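Local coordinates for protein alkaline phosphatase D (Bacillus subtilis, PDB 2YEQ) that hydrolyses phosphate esters, acting as a phosphodiesterase and alkaline phosphatase with iron and calcium in its active site, at residues A[350-353]-A[358-361]; A[284-289]-A[301-306]. All coordinates share one frame; numbering follows the deposited sequence.

Contact 1. Residues A[350-353]-A[358-361]; sequences DSWD and QRER. With PE5 (3,6,9,12,15,18,21,24-octaoxahexacosan-1-ol), chain E.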
loop_
_atom_site.group_PDB
_atom_site.type_symbol
_atom_site.label_atom_id
_atom_site.label_comp_id
_atom_site.label_asym_id
_atom_site.label_seq_id
_atom_site.Cartn_x
_atom_site.Cartn_y
_atom_site.Cartn_z
ATOM N N ASP A 350 0.525 -17.491 -0.662
ATOM C CA ASP A 350 0.493 -16.227 0.106
ATOM C C ASP A 350 -0.600 -15.246 -0.348
ATOM O O ASP A 350 -0.881 -14.247 0.335
ATOM C CB ASP A 350 1.861 -15.556 0.020
ATOM C CG ASP A 350 2.018 -14.413 1.006
ATOM O OD1 ASP A 350 1.810 -14.602 2.238
ATOM O OD2 ASP A 350 2.369 -13.302 0.529
ATOM N N SER A 351 -1.230 -15.568 -1.477
ATOM C CA SER A 351 -2.329 -14.783 -2.062
ATOM C C SER A 351 -3.689 -15.363 -1.687
ATOM O O SER A 351 -3.760 -16.337 -0.940
ATOM C CB SER A 351 -2.185 -14.758 -3.592
ATOM O OG SER A 351 -0.928 -14.209 -3.962
ATOM N N TRP A 352 -4.779 -14.762 -2.183
ATOM C CA TRP A 352 -6.114 -15.251 -1.855
ATOM C C TRP A 352 -6.357 -16.693 -2.381
ATOM O O TRP A 352 -7.108 -17.442 -1.750
ATOM C CB TRP A 352 -7.222 -14.328 -2.358
ATOM C CG TRP A 352 -7.398 -13.051 -1.600
ATOM C CD1 TRP A 352 -6.608 -11.936 -1.695
ATOM C CD2 TRP A 352 -8.401 -12.744 -0.659
ATOM N NE1 TRP A 352 -7.070 -10.965 -0.880
ATOM C CE2 TRP A 352 -8.165 -11.437 -0.217
ATOM C CE3 TRP A 352 -9.484 -13.453 -0.123
ATOM C CZ2 TRP A 352 -8.983 -10.808 0.694
ATOM C CZ3 TRP A 352 -10.276 -12.843 0.766
ATOM C CH2 TRP A 352 -10.034 -11.527 1.180
ATOM N N ASP A 353 -5.699 -17.089 -3.468
ATOM C CA ASP A 353 -5.766 -18.475 -3.940
ATOM C C ASP A 353 -5.268 -19.486 -2.855
ATOM O O ASP A 353 -5.604 -20.676 -2.919
ATOM C CB ASP A 353 -4.908 -18.685 -5.175
ATOM C CG ASP A 353 -5.604 -18.275 -6.505
ATOM O OD1 ASP A 353 -6.853 -18.357 -6.619
ATOM O OD2 ASP A 353 -4.848 -17.889 -7.425
ATOM N N GLN A 358 -11.781 -18.726 2.616
ATOM C CA GLN A 358 -11.967 -17.339 3.008
ATOM C C GLN A 358 -12.511 -16.553 1.799
ATOM O O GLN A 358 -13.424 -15.752 1.944
ATOM C CB GLN A 358 -10.633 -16.742 3.464
ATOM C CG GLN A 358 -10.627 -15.243 3.613
ATOM C CD GLN A 358 -11.380 -14.758 4.815
ATOM O OE1 GLN A 358 -10.796 -14.493 5.862
ATOM N NE2 GLN A 358 -12.686 -14.604 4.675
ATOM N N ARG A 359 -11.929 -16.764 0.631
ATOM C CA ARG A 359 -12.385 -16.024 -0.553
ATOM C C ARG A 359 -13.841 -16.376 -0.888
ATOM O O ARG A 359 -14.652 -15.488 -1.187
ATOM C CB ARG A 359 -11.487 -16.270 -1.750
ATOM C CG ARG A 359 -11.794 -15.285 -2.885
ATOM C CD ARG A 359 -10.807 -15.362 -3.953
ATOM N NE ARG A 359 -10.637 -16.717 -4.419
ATOM C CZ ARG A 359 -9.601 -17.159 -5.105
ATOM N NH1 ARG A 359 -8.617 -16.350 -5.447
ATOM N NH2 ARG A 359 -9.542 -18.435 -5.469
ATOM N N GLU A 360 -14.178 -17.660 -0.788
ATOM C CA GLU A 360 -15.555 -18.129 -0.992
ATOM C C GLU A 360 -16.552 -17.440 -0.084
ATOM O O GLU A 360 -17.650 -17.077 -0.531
ATOM C CB GLU A 360 -15.651 -19.627 -0.776
ATOM C CG GLU A 360 -15.195 -20.456 -1.943
ATOM C CD GLU A 360 -15.522 -21.940 -1.749
ATOM O OE1 GLU A 360 -16.730 -22.261 -1.613
ATOM O OE2 GLU A 360 -14.576 -22.772 -1.725
ATOM N N ARG A 361 -16.194 -17.237 1.185
ATOM C CA ARG A 361 -17.100 -16.573 2.109
ATOM C C ARG A 361 -17.364 -15.129 1.675
ATOM O O ARG A 361 -18.503 -14.656 1.741
ATOM C CB ARG A 361 -16.587 -16.614 3.557
ATOM C CG ARG A 361 -16.587 -18.035 4.185
ATOM C CD ARG A 361 -16.295 -17.972 5.683
ATOM N NE ARG A 361 -14.874 -17.733 6.015
ATOM C CZ ARG A 361 -13.889 -18.633 5.955
ATOM N NH1 ARG A 361 -14.087 -19.861 5.482
ATOM N NH2 ARG A 361 -12.658 -18.280 6.336
HETATM C C48 PE5 E . -11.051 -21.530 -7.745
HETATM C C50 PE5 E . -10.359 -21.839 -6.415
HETATM O O1 PE5 E . -9.090 -21.165 -6.315
HETATM C C1 PE5 E . -7.910 -21.982 -6.400
HETATM C C2 PE5 E . -7.318 -22.307 -5.023
HETATM O O2 PE5 E . -7.643 -23.627 -4.522
#
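Arg359 and Asp353 form a salt bridge in which one carboxylate oxygen takes both terminal nitrogens of the guanidinium: OD1 of Asp353 lies 2.9 Å from NH1 of Arg359, and Asp353 OD1 is equally 2.9 Å from Arg359 NH2. The grip is end-on, with OD1 in the guanidinium plane, while the carboxylate stands almost perpendicular to that plane (88°). NH2 meets OD1 nearly along its C-O bond, whereas NH1 reaches it from well above the carboxylate plane. Both bonds are bent, as one oxygen shared by two N-H groups requires. NH1 also donates to the carbonyl oxygen of Phe334, which fixes the rotation of the guanidinium further. Beyond NH2, ether oxygen O1 of the polyether PE5 lies 2.9 Å from Arg359 NH2, near the guanidinium plane, and PE5 C2 approaches the carbonyl oxygen of Asp353.

The setting is a tight return of the chain within the PhoD-like phosphatase region: a loop that passes into a 3-10 turn from Trp352 onward leads to helix 356-368, and the arginine reaches back from the helix to the loop. Its chain starts with CG anti to the backbone N (chi1 -168°) and bends at chi3, carrying the guanidinium against the Trp352 backbone, whose carbonyl oxygen sits over one face. With an alanine in place of Arg359, Asp353 OD1 would be likely to lose its counter-charge and Phe334 O its donor.

Apolar packing completes the contact. CB of Arg359 meets the edge of the indole, 3.8 Å from Trp352 CE3. Gln358 CG lies 3.7 Å from Trp352 CZ3, while its amide turns off to Glu311 and to the backbone N of Leu305 and Leu306. NE1 of the indole is hydrogen-bonded to OE1 of Gln330.

Contact 2. Residues A[284-289]-A[301-306]; sequences DQANND and PNRTLL. With NA (sodium ion), chain B; EDO (1,2-ethanediol), chain L.
Arg303 leaves its backbone with CG anti to the carbonyl carbon (chi1 -74°), runs extended through chi2 and bends at chi3 (72°), and this turn carries NH2 to the backbone of Asp284 and Ala286. NH2 donates to the carbonyl oxygen of Asp284 in an almost straight bond, 2.8 Å from Arg303 NH2 to Asp284 O. The acceptor lies in the guanidinium plane, but the donor is tilted slightly out of the carbonyl plane. The same oxygen also accepts from O1 of a bound ethanediol, whose other hydroxyl oxygen, O2, accepts from Asp284 N. CB of Ala286 covers one guanidinium face toward its rim, 3.9 Å from Arg303 NH2. A water accepts from both Arg303 NH2 and Ala286 N, linking two donors that cannot bond to each other. The other terminal nitrogen, NH1, donates to the carbonyl oxygen of Gly354.

Neither segment is a regular helix or strand: this is a loop-to-loop contact in the PhoD-like phosphatase region, the first loop following strand 271-275 and the second preceding helix 308-320. On the first loop sits a sodium site. Asp284 OD1 binds the sodium ion at 2.2 Å and Gln285 OE1 binds the sodium ion at 2.4 Å, with four waters completing six ligands. One of these waters donates to Gln285 O and another to Asp289 OD2, tying the hydration shell to the loop. The Gln285 amide is held from its nitrogen as well, since NE2 donates to Asp350 and to the carbonyl oxygen of Asn216, a residue of a calcium site.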
loop_
_atom_site.group_PDB
_atom_site.type_symbol
_atom_site.label_atom_id
_atom_site.label_comp_id
_atom_site.label_asym_id
_atom_site.label_seq_id
_atom_site.Cartn_x
_atom_site.Cartn_y
_atom_site.Cartn_z
ATOM N N ASP A 284 -1.473 -19.296 8.825
ATOM C CA ASP A 284 -0.208 -19.570 8.174
ATOM C C ASP A 284 -0.470 -20.010 6.755
ATOM O O ASP A 284 -1.495 -20.662 6.477
ATOM C CB ASP A 284 0.511 -20.695 8.943
ATOM C CG ASP A 284 1.999 -20.745 8.708
ATOM O OD1 ASP A 284 2.624 -19.793 8.130
ATOM O OD2 ASP A 284 2.558 -21.804 9.107
ATOM N N GLN A 285 0.458 -19.685 5.864
ATOM C CA GLN A 285 0.403 -20.186 4.497
ATOM C C GLN A 285 0.506 -21.736 4.446
ATOM O O GLN A 285 1.347 -22.345 5.116
ATOM C CB GLN A 285 1.492 -19.581 3.624
ATOM C CG GLN A 285 1.471 -18.039 3.555
ATOM C CD GLN A 285 2.343 -17.397 4.610
ATOM O OE1 GLN A 285 2.720 -18.068 5.595
ATOM N NE2 GLN A 285 2.677 -16.095 4.435
ATOM N N ALA A 286 -0.353 -22.335 3.626
ATOM C CA ALA A 286 -0.394 -23.777 3.421
ATOM C C ALA A 286 0.718 -24.230 2.532
ATOM O O ALA A 286 1.293 -23.436 1.760
ATOM C CB ALA A 286 -1.737 -24.178 2.797
ATOM N N ASN A 287 1.037 -25.524 2.643
ATOM C CA ASN A 287 1.981 -26.208 1.771
ATOM C C ASN A 287 3.362 -25.624 1.770
ATOM O O ASN A 287 4.049 -25.634 0.724
ATOM C CB ASN A 287 1.467 -26.293 0.310
ATOM C CG ASN A 287 0.039 -26.834 0.192
ATOM O OD1 ASN A 287 -0.769 -26.361 -0.646
ATOM N ND2 ASN A 287 -0.278 -27.833 0.998
ATOM N N ASN A 288 3.809 -25.150 2.940
ATOM C CA ASN A 288 5.126 -24.520 3.078
ATOM C C ASN A 288 5.302 -23.245 2.244
ATOM O O ASN A 288 6.439 -22.855 1.929
ATOM C CB ASN A 288 6.254 -25.510 2.731
ATOM C CG ASN A 288 6.438 -26.579 3.794
ATOM O OD1 ASN A 288 6.631 -27.735 3.471
ATOM N ND2 ASN A 288 6.374 -26.192 5.056
ATOM N N ASP A 289 4.190 -22.598 1.888
ATOM C CA ASP A 289 4.254 -21.318 1.169
ATOM C C ASP A 289 4.778 -21.514 -0.257
ATOM O O ASP A 289 4.912 -22.641 -0.754
ATOM C CB ASP A 289 5.134 -20.300 1.952
ATOM C CG ASP A 289 4.678 -18.825 1.779
ATOM O OD1 ASP A 289 3.912 -18.511 0.815
ATOM O OD2 ASP A 289 5.091 -17.987 2.613
ATOM N N PRO A 301 -11.493 -25.299 5.262
ATOM C CA PRO A 301 -12.454 -24.208 5.344
ATOM C C PRO A 301 -12.352 -23.363 6.582
ATOM O O PRO A 301 -12.907 -22.261 6.614
ATOM C CB PRO A 301 -13.824 -24.932 5.342
ATOM C CG PRO A 301 -13.528 -26.306 5.741
ATOM C CD PRO A 301 -12.175 -26.604 5.198
ATOM N N ASN A 302 -11.678 -23.859 7.625
ATOM C CA ASN A 302 -11.514 -23.052 8.829
ATOM C C ASN A 302 -10.478 -21.948 8.687
ATOM O O ASN A 302 -10.403 -21.074 9.536
ATOM C CB ASN A 302 -11.091 -23.936 10.009
ATOM C CG ASN A 302 -12.208 -24.835 10.476
ATOM O OD1 ASN A 302 -13.375 -24.464 10.405
ATOM N ND2 ASN A 302 -11.857 -26.006 10.969
ATOM N N ARG A 303 -9.641 -22.033 7.672
ATOM C CA ARG A 303 -8.534 -21.100 7.539
ATOM C C ARG A 303 -9.030 -19.726 7.128
ATOM O O ARG A 303 -9.944 -19.626 6.294
ATOM C CB ARG A 303 -7.540 -21.610 6.541
ATOM C CG ARG A 303 -6.720 -22.767 7.088
ATOM C CD ARG A 303 -5.817 -23.348 6.058
ATOM N NE ARG A 303 -4.704 -22.457 5.753
ATOM C CZ ARG A 303 -4.475 -21.853 4.582
ATOM N NH1 ARG A 303 -5.298 -22.010 3.549
ATOM N NH2 ARG A 303 -3.413 -21.063 4.446
ATOM N N THR A 304 -8.441 -18.696 7.746
ATOM C CA THR A 304 -8.853 -17.304 7.600
ATOM C C THR A 304 -7.673 -16.440 7.122
ATOM O O THR A 304 -6.501 -16.780 7.367
ATOM C CB THR A 304 -9.388 -16.764 8.931
ATOM O OG1 THR A 304 -10.030 -15.511 8.703
ATOM C CG2 THR A 304 -8.253 -16.617 10.025
ATOM N N LEU A 305 -7.997 -15.369 6.392
ATOM C CA LEU A 305 -7.035 -14.286 6.087
ATOM C C LEU A 305 -7.340 -13.114 6.984
ATOM O O LEU A 305 -6.432 -12.478 7.515
ATOM C CB LEU A 305 -7.145 -13.783 4.644
ATOM C CG LEU A 305 -6.191 -14.224 3.558
ATOM C CD1 LEU A 305 -6.628 -13.518 2.248
ATOM C CD2 LEU A 305 -4.719 -13.936 3.855
ATOM N N LEU A 306 -8.628 -12.813 7.148
ATOM C CA LEU A 306 -9.050 -11.579 7.772
ATOM C C LEU A 306 -9.207 -11.715 9.254
ATOM O O LEU A 306 -9.166 -10.701 9.983
ATOM C CB LEU A 306 -10.404 -11.126 7.220
ATOM C CG LEU A 306 -10.523 -10.840 5.730
ATOM C CD1 LEU A 306 -11.985 -10.469 5.389
ATOM C CD2 LEU A 306 -9.522 -9.728 5.317
HETATM NA NA NA B . 4.392 -19.165 6.928
HETATM C C1 EDO L . -3.130 -22.538 8.402
HETATM O O1 EDO L . -2.356 -23.212 7.403
HETATM C C2 EDO L . -2.335 -22.383 9.682
HETATM O O2 EDO L . -2.886 -21.390 10.514
HETATM O O HOH W 1 3.949 -21.153 5.786
HETATM O O HOH W 2 -2.003 -20.642 2.024
HETATM O O HOH W 3 5.784 -18.464 5.204
HETATM O O HOH W 4 6.153 -20.013 8.117
HETATM O O HOH W 5 4.853 -17.174 7.882
#

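Contact 2 comes first along the chain and contact 1 follows, yet their centres lie about 9 Å apart, both within the PhoD-like phosphatase region. Contact 2 joins two loops, the second leading into helix 308-320; contact 1 joins a later loop to helix 356-368. Strand 271-275, before the first loop, and strand 374-378, after the last helix, belong to the same mixed sheet. Between the contacts a probable hydrogen bond runs from Arg361 NH1 to Pro301 O (2.9 Å), and Leu305 CD1 packs 3.5 Å from Trp352 CD2. Residues 301-306 thus join the sodium-binding loop to Trp352, whose side chain is about 12 Å from a bound calcium ion.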